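PDB 7CHU: putative pectin lyase from Geobacillus virus E2, which serves as the tailspike of a thermophilic bacteriophage, a trimeric beta-helical protein that probably recognises, and may cleave, polysaccharide on the host cell surface. Local coordinates for residues 203-208 with 226-231; 220-225 with 256-261; 357-362 with 381-386. One frame throughout, in Å; residues are numbered along the deposited sequence.

Interaction 1: residues 203-208 with 226-231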
# COMPACT_ATOMS: atom_id res chain seq x y z
N GLY A 203 4.51 -19.01 -5.58
CA GLY A 203 3.68 -19.20 -6.76
C GLY A 203 2.85 -20.46 -6.66
O GLY A 203 3.28 -21.46 -6.07
N VAL A 204 1.64 -20.41 -7.21
CA VAL A 204 0.76 -21.56 -7.34
C VAL A 204 0.20 -21.50 -8.75
O VAL A 204 -0.53 -20.56 -9.09
CB VAL A 204 -0.36 -21.58 -6.30
CG1 VAL A 204 -1.23 -22.80 -6.50
CG2 VAL A 204 0.21 -21.60 -4.88
N ARG A 205 0.57 -22.48 -9.58
CA ARG A 205 0.27 -22.39 -11.00
C ARG A 205 -0.10 -23.76 -11.55
O ARG A 205 0.44 -24.77 -11.11
CB ARG A 205 1.46 -21.81 -11.78
CG ARG A 205 1.93 -20.42 -11.29
CD ARG A 205 3.14 -19.92 -12.09
NE ARG A 205 2.74 -19.50 -13.43
CZ ARG A 205 3.56 -19.38 -14.47
NH1 ARG A 205 4.86 -19.63 -14.33
NH2 ARG A 205 3.06 -18.99 -15.64
N TYR A 206 -1.02 -23.76 -12.52
CA TYR A 206 -1.36 -24.95 -13.30
C TYR A 206 -1.97 -26.06 -12.44
O TYR A 206 -1.78 -27.25 -12.72
CB TYR A 206 -0.16 -25.48 -14.07
CG TYR A 206 0.44 -24.47 -15.01
CD1 TYR A 206 -0.19 -24.16 -16.21
CD2 TYR A 206 1.63 -23.82 -14.70
CE1 TYR A 206 0.35 -23.23 -17.08
CE2 TYR A 206 2.17 -22.87 -15.56
CZ TYR A 206 1.52 -22.58 -16.75
OH TYR A 206 2.06 -21.66 -17.61
N CYS A 207 -2.72 -25.68 -11.41
CA CYS A 207 -3.47 -26.65 -10.60
C CYS A 207 -4.90 -26.68 -11.13
O CYS A 207 -5.56 -25.64 -11.18
CB CYS A 207 -3.45 -26.26 -9.13
SG CYS A 207 -1.83 -26.23 -8.40
N ALA A 208 -5.40 -27.86 -11.49
CA ALA A 208 -6.74 -27.92 -12.07
C ALA A 208 -7.85 -27.96 -11.02
O ALA A 208 -9.03 -27.80 -11.37
CB ALA A 208 -6.84 -29.12 -13.02
N TYR A 226 1.94 -15.17 -6.64
CA TYR A 226 1.76 -15.29 -8.09
C TYR A 226 0.85 -16.50 -8.34
O TYR A 226 1.21 -17.63 -7.98
CB TYR A 226 3.12 -15.46 -8.76
CG TYR A 226 3.15 -15.50 -10.26
CD1 TYR A 226 2.39 -14.63 -11.03
CD2 TYR A 226 4.01 -16.39 -10.91
CE1 TYR A 226 2.46 -14.65 -12.43
CE2 TYR A 226 4.09 -16.42 -12.29
CZ TYR A 226 3.31 -15.55 -13.05
OH TYR A 226 3.39 -15.58 -14.44
N ASN A 227 -0.31 -16.27 -8.95
CA ASN A 227 -1.38 -17.27 -9.01
C ASN A 227 -1.93 -17.27 -10.43
O ASN A 227 -2.62 -16.32 -10.82
CB ASN A 227 -2.45 -16.94 -7.96
CG ASN A 227 -3.55 -18.00 -7.87
OD1 ASN A 227 -4.26 -18.24 -8.83
ND2 ASN A 227 -3.69 -18.60 -6.69
N THR A 228 -1.57 -18.27 -11.24
CA THR A 228 -2.01 -18.31 -12.64
C THR A 228 -2.43 -19.73 -13.04
O THR A 228 -1.97 -20.71 -12.47
CB THR A 228 -0.93 -17.84 -13.64
OG1 THR A 228 -0.07 -18.94 -13.99
CG2 THR A 228 -0.09 -16.73 -13.06
N ASP A 229 -3.31 -19.80 -14.06
CA ASP A 229 -3.67 -21.06 -14.73
C ASP A 229 -4.26 -22.09 -13.77
O ASP A 229 -4.06 -23.29 -13.93
CB ASP A 229 -2.46 -21.66 -15.47
CG ASP A 229 -1.95 -20.75 -16.58
OD1 ASP A 229 -2.51 -20.84 -17.69
OD2 ASP A 229 -1.02 -19.95 -16.34
N ASN A 230 -4.99 -21.63 -12.76
CA ASN A 230 -5.56 -22.51 -11.75
C ASN A 230 -7.06 -22.65 -11.94
O ASN A 230 -7.70 -21.82 -12.56
CB ASN A 230 -5.27 -21.97 -10.35
CG ASN A 230 -3.79 -22.00 -10.01
OD1 ASN A 230 -3.10 -23.00 -10.24
ND2 ASN A 230 -3.29 -20.90 -9.45
N GLY A 231 -7.63 -23.71 -11.35
CA GLY A 231 -9.07 -23.84 -11.31
C GLY A 231 -9.64 -24.51 -12.54
O GLY A 231 -8.94 -25.02 -13.41

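Interaction 2: residues 220-225 with 256-261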
# COMPACT_ATOMS: atom_id res chain seq x y z
N THR A 220 -3.84 -13.46 8.47
CA THR A 220 -2.75 -14.01 7.66
C THR A 220 -2.36 -13.05 6.54
O THR A 220 -3.23 -12.58 5.79
CB THR A 220 -3.20 -15.39 7.15
OG1 THR A 220 -3.29 -16.24 8.30
CG2 THR A 220 -2.22 -15.98 6.16
N ASN A 221 -1.07 -12.74 6.46
CA ASN A 221 -0.52 -11.84 5.44
C ASN A 221 0.06 -12.64 4.29
O ASN A 221 0.83 -13.59 4.50
CB ASN A 221 0.58 -10.94 6.01
CG ASN A 221 0.08 -9.98 7.04
OD1 ASN A 221 -1.12 -9.74 7.16
ND2 ASN A 221 1.01 -9.42 7.81
N ILE A 222 -0.29 -12.25 3.07
CA ILE A 222 0.15 -12.92 1.86
C ILE A 222 0.67 -11.84 0.92
O ILE A 222 -0.12 -11.09 0.34
CB ILE A 222 -0.97 -13.74 1.21
CG1 ILE A 222 -1.46 -14.82 2.19
CG2 ILE A 222 -0.50 -14.37 -0.12
CD1 ILE A 222 -2.79 -15.44 1.80
N ILE A 223 1.99 -11.77 0.76
CA ILE A 223 2.66 -10.72 0.00
C ILE A 223 3.27 -11.33 -1.24
O ILE A 223 3.99 -12.32 -1.15
CB ILE A 223 3.73 -10.02 0.87
CG1 ILE A 223 3.10 -9.47 2.16
CG2 ILE A 223 4.45 -8.89 0.09
CD1 ILE A 223 4.16 -8.98 3.16
N GLY A 224 3.00 -10.75 -2.41
CA GLY A 224 3.68 -11.16 -3.63
C GLY A 224 3.28 -12.53 -4.19
O GLY A 224 4.05 -13.12 -4.98
N LEU A 225 2.11 -13.04 -3.81
CA LEU A 225 1.65 -14.30 -4.39
C LEU A 225 1.47 -14.16 -5.90
O LEU A 225 0.93 -13.16 -6.39
CB LEU A 225 0.33 -14.74 -3.75
CG LEU A 225 -0.50 -15.82 -4.47
CD1 LEU A 225 0.19 -17.18 -4.41
CD2 LEU A 225 -1.91 -15.93 -3.92
N ILE A 256 -1.21 -8.68 -0.56
CA ILE A 256 -0.51 -7.44 -0.82
C ILE A 256 0.35 -7.63 -2.05
O ILE A 256 1.17 -8.56 -2.10
CB ILE A 256 0.33 -6.98 0.37
CG1 ILE A 256 -0.56 -6.72 1.59
CG2 ILE A 256 1.13 -5.72 -0.01
CD1 ILE A 256 0.24 -6.41 2.88
N ALA A 257 0.15 -6.79 -3.05
CA ALA A 257 0.97 -6.85 -4.27
C ALA A 257 0.92 -8.25 -4.88
O ALA A 257 1.94 -8.80 -5.31
CB ALA A 257 2.42 -6.43 -3.96
N CYS A 258 -0.27 -8.84 -4.92
CA CYS A 258 -0.41 -10.18 -5.46
C CYS A 258 -0.74 -10.10 -6.95
O CYS A 258 -1.20 -9.07 -7.45
CB CYS A 258 -1.49 -10.92 -4.69
SG CYS A 258 -0.91 -11.32 -3.00
N HIS A 259 -0.53 -11.21 -7.66
CA HIS A 259 -0.61 -11.23 -9.12
C HIS A 259 -1.47 -12.43 -9.53
O HIS A 259 -1.02 -13.57 -9.42
CB HIS A 259 0.80 -11.33 -9.71
CG HIS A 259 0.88 -11.37 -11.21
ND1 HIS A 259 2.06 -11.10 -11.88
CD2 HIS A 259 -0.02 -11.70 -12.16
CE1 HIS A 259 1.86 -11.22 -13.18
NE2 HIS A 259 0.60 -11.58 -13.38
N PHE A 260 -2.71 -12.17 -9.99
CA PHE A 260 -3.64 -13.21 -10.43
C PHE A 260 -3.82 -13.08 -11.93
O PHE A 260 -4.21 -12.01 -12.41
CB PHE A 260 -5.00 -13.08 -9.73
CG PHE A 260 -4.93 -13.06 -8.22
CD1 PHE A 260 -4.92 -14.24 -7.51
CD2 PHE A 260 -4.87 -11.86 -7.52
CE1 PHE A 260 -4.84 -14.24 -6.11
CE2 PHE A 260 -4.79 -11.83 -6.13
CZ PHE A 260 -4.78 -13.03 -5.41
N GLU A 261 -3.50 -14.13 -12.68
CA GLU A 261 -3.54 -13.97 -14.14
C GLU A 261 -3.99 -15.26 -14.81
O GLU A 261 -3.54 -16.34 -14.44
CB GLU A 261 -2.17 -13.56 -14.69
CG GLU A 261 -2.19 -13.40 -16.21
CD GLU A 261 -1.04 -12.57 -16.75
OE1 GLU A 261 -0.18 -12.13 -15.96
OE2 GLU A 261 -1.00 -12.35 -17.97

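Interaction 3: residues 357-362 with 381-386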
# COMPACT_ATOMS: atom_id res chain seq x y z
N SER A 357 -26.97 -6.21 -1.03
CA SER A 357 -25.67 -5.56 -0.77
C SER A 357 -25.85 -4.09 -0.42
O SER A 357 -26.48 -3.34 -1.16
CB SER A 357 -24.78 -5.69 -2.01
OG SER A 357 -24.49 -7.05 -2.29
N MET A 358 -25.33 -3.67 0.74
CA MET A 358 -25.57 -2.31 1.17
C MET A 358 -24.32 -1.67 1.76
O MET A 358 -23.48 -2.33 2.37
CB MET A 358 -26.72 -2.24 2.19
CG MET A 358 -26.36 -2.64 3.63
SD MET A 358 -27.80 -2.52 4.73
CE MET A 358 -28.77 -1.24 3.92
N LEU A 359 -24.24 -0.34 1.59
CA LEU A 359 -23.17 0.50 2.13
C LEU A 359 -21.78 0.09 1.62
O LEU A 359 -20.76 0.37 2.25
CB LEU A 359 -23.19 0.52 3.66
CG LEU A 359 -24.04 1.57 4.39
CD1 LEU A 359 -23.79 2.97 3.88
CD2 LEU A 359 -25.53 1.24 4.33
N ASN A 360 -21.71 -0.51 0.45
CA ASN A 360 -20.44 -0.59 -0.25
C ASN A 360 -20.07 0.79 -0.81
O ASN A 360 -20.94 1.63 -1.07
CB ASN A 360 -20.55 -1.63 -1.36
CG ASN A 360 -20.93 -2.98 -0.81
OD1 ASN A 360 -20.07 -3.71 -0.31
ND2 ASN A 360 -22.22 -3.32 -0.90
N VAL A 361 -18.78 1.04 -0.94
CA VAL A 361 -18.27 2.31 -1.45
C VAL A 361 -17.42 2.02 -2.69
O VAL A 361 -16.60 1.10 -2.68
CB VAL A 361 -17.43 3.06 -0.41
CG1 VAL A 361 -17.05 4.46 -0.97
CG2 VAL A 361 -18.17 3.19 0.90
N ILE A 362 -17.62 2.82 -3.73
CA ILE A 362 -16.76 2.84 -4.91
C ILE A 362 -16.19 4.25 -4.97
O ILE A 362 -16.90 5.20 -5.29
CB ILE A 362 -17.53 2.51 -6.20
CG1 ILE A 362 -18.12 1.09 -6.15
CG2 ILE A 362 -16.63 2.75 -7.40
CD1 ILE A 362 -19.23 0.84 -7.15
N THR A 381 -30.57 -2.53 -5.09
CA THR A 381 -31.78 -2.46 -4.26
C THR A 381 -31.60 -1.51 -3.08
O THR A 381 -32.48 -0.69 -2.79
CB THR A 381 -32.13 -3.87 -3.77
OG1 THR A 381 -32.25 -4.75 -4.90
CG2 THR A 381 -33.42 -3.88 -2.97
N ASN A 382 -30.49 -1.62 -2.35
CA ASN A 382 -30.28 -0.86 -1.13
C ASN A 382 -29.21 0.22 -1.35
O ASN A 382 -28.52 0.23 -2.37
CB ASN A 382 -29.89 -1.78 0.04
CG ASN A 382 -31.04 -2.69 0.47
OD1 ASN A 382 -32.20 -2.29 0.46
ND2 ASN A 382 -30.72 -3.93 0.81
N GLU A 383 -29.07 1.09 -0.36
CA GLU A 383 -28.14 2.22 -0.47
C GLU A 383 -26.68 1.75 -0.53
O GLU A 383 -26.21 1.02 0.35
CB GLU A 383 -28.32 3.18 0.71
CG GLU A 383 -27.23 4.27 0.78
CD GLU A 383 -27.43 5.25 1.93
OE1 GLU A 383 -28.57 5.42 2.38
OE2 GLU A 383 -26.47 5.88 2.40
N ASN A 384 -25.98 2.20 -1.57
CA ASN A 384 -24.53 2.12 -1.66
C ASN A 384 -24.01 3.48 -2.11
O ASN A 384 -24.77 4.33 -2.58
CB ASN A 384 -24.10 1.04 -2.62
CG ASN A 384 -24.53 -0.36 -2.15
OD1 ASN A 384 -23.77 -1.05 -1.49
ND2 ASN A 384 -25.76 -0.76 -2.49
N PHE A 385 -22.71 3.70 -1.98
CA PHE A 385 -22.14 5.03 -2.13
C PHE A 385 -21.06 5.02 -3.20
O PHE A 385 -20.29 4.06 -3.32
CB PHE A 385 -21.57 5.49 -0.78
CG PHE A 385 -21.02 6.89 -0.79
CD1 PHE A 385 -21.85 7.99 -1.03
CD2 PHE A 385 -19.68 7.11 -0.52
CE1 PHE A 385 -21.31 9.31 -1.03
CE2 PHE A 385 -19.15 8.40 -0.50
CZ PHE A 385 -19.98 9.51 -0.77
N PHE A 386 -20.99 6.09 -3.99
CA PHE A 386 -19.91 6.14 -4.96
C PHE A 386 -19.44 7.57 -5.13
O PHE A 386 -20.22 8.53 -5.00
CB PHE A 386 -20.30 5.56 -6.31
CG PHE A 386 -21.42 6.31 -7.00
CD1 PHE A 386 -22.74 5.93 -6.81
CD2 PHE A 386 -21.14 7.40 -7.84
CE1 PHE A 386 -23.79 6.62 -7.45
CE2 PHE A 386 -22.17 8.10 -8.48
CZ PHE A 386 -23.49 7.71 -8.28
O HOH W 1 -28.68 -3.86 -2.63

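Interaction 1: residues 203-208 with 226-231
Val-204 and Tyr-226 begin a parallel pairing between successive rungs of the right-handed beta-helix expected of a pectate lyase-like fold, the strands only 3° from parallel. Val-204 N gives its hydrogen to Tyr-226 O at 2.9 Å, and Tyr-206 N bonds to Thr-228 O. Between them Val-204 O takes a weak bond from Thr-228 N and a firmer one from the side chain of Asn-230, whose ND2 lies 2.8 Å away, above the plane of that carbonyl. Asn-230 OD1 accepts from Cys-207 N at 2.9 Å, the donor lying in the plane of that amide carbonyl. With CG anti to the carbonyl carbon (chi1 -67°), the amide is laid across the turn, between the two segments. Its ND2 also donates to Asn-227 OD1, and Asn-263 OD1 on the following rung accepts from Asn-230 N as Asn-230 OD1 does from Cys-207 N, which recalls an asparagine ladder. Beyond the turn, Gly-231 N closes on Cys-207 O.

On the face carrying Arg-205, Tyr-226 and Thr-228, the arginine chain bends at chi3 and its guanidinium slips between two aromatic rings, with CE2 of Tyr-206 over one face and CE2 of Tyr-226 over the other. NH1 makes a weak bond to Asn-107 of the second subunit. Asp-229 lies alongside the Tyr-206 ring, its carboxylate nearly parallel to it, and takes a 2.7 Å bond at OD2 from Thr-228 OG1. That hydroxyl oxygen in turn receives Arg-205 NE, 2.9 Å away and within the guanidinium plane, along an almost straight N-H line of 176°.

Interaction 2: residues 220-225 with 256-261
The backbones of 220-225 and 256-261 run parallel as adjoining rungs of the beta-helix, bridged at Ile-223 and Ile-256, and both then bend through positive phi, at Gly-224 and Ala-257, from one face of the helix into the next. Three hydrogen bonds carry the pairing round this corner: Ile-256 N to Ile-222 O (2.8 Å), Gly-224 N to Ile-256 O (2.9 Å) and, past the bend, His-259 N to Leu-225 O (2.7 Å).

Ile-223 and Ile-256 project side by side in the same direction, CG1 of Ile-223 lying 4.1 Å from CB of Ile-256. Cys-258, its SG anti to the carbonyl carbon (chi1 -71°), places the sulfur against CB of Leu-225 at 3.7 Å and beside CG2 of Ile-222. Leu-225 has CG anti to its backbone N (chi1 164°), and its CD2 methyl reaches CE1 of Phe-260, the two side chains crossing at about a right angle. The Phe-260 ring meets that of Phe-289 on the following rung, their planes nearly parallel, while Cys-258 touches Cys-287.

The bend also faces the trimer partners. Gly-224 O accepts a hydrogen bond from Arg-198 of the second subunit, and Ile-256 packs on Ala-257 of the third. Beyond it, His-259 meets the Tyr-226 ring edge-to-face, and its imidazole is steadied by a carboxylate on its own strand: NE2 donates to the anti lone pair of Glu-261 OE1 at 2.8 Å, with the oxygen 4° from the ring plane.

Interaction 3: residues 357-362 with 381-386
A corner between consecutive rungs near the C-terminal end of the parallel beta-helix brings 357-362 beside 381-386, and Asn-360 and Asn-384 are linked there, amide to amide, in the manner of an asparagine ladder. Their side chains point the same way with amide planes 12° apart. Asn-384 OD1 is gripped twice by the preceding rung, by Asn-360 ND2 at 2.8 Å and by Asn-360 N at 2.9 Å. Its ND2 reaches back to Ser-357 O at 3.0 Å, from above that carbonyl plane, so both ends of this buried amide are used and its flip is fixed. On the other side the Asn-360 amide is held by backbone of the rung before: ND2 donates to Gly-333 O as well, and OD1 accepts from Asn-336 N.

Backbone bonds flank the amides: Leu-359 N to Glu-383 O on one side, Phe-385 N to Asn-360 O and Ile-362 N to Phe-385 O on the other, where the strands start. A water joins Ser-357 O to Asn-382 N. At the outer margin, CB of Met-358 rests on CB of Asn-382, while the Glu-383 carboxylate forms a salt bridge with Lys-396 of the third subunit.

Along the strands, Val-361 and Phe-385 extend side by side. Phe-385 holds CG opposite its backbone N (chi1 -177°), and the ring presents its edge to the valine, whose CG1 lies 3.8 Å from ring atom CD2.

All three contacts join neighbouring rungs of one beta-helix, each by parallel pairing that includes a turn of the chain. Interactions 1 and 2 share strand 220-228, their centres 13 Å apart. Their segments alternate along the sequence, and they touch directly: Asn-227 N and O probably bond to His-259 O and Glu-261 N, making 203-208, 226-231 and 256-261 three successive layers. Interaction 3 comes later in the chain, its centre 33 Å from interaction 1 and 27 Å from interaction 2, with no touch to either. Interactions 1 and 2 both meet the second subunit, and 2 and 3 the third, so the stacked rungs also contribute to trimer assembly.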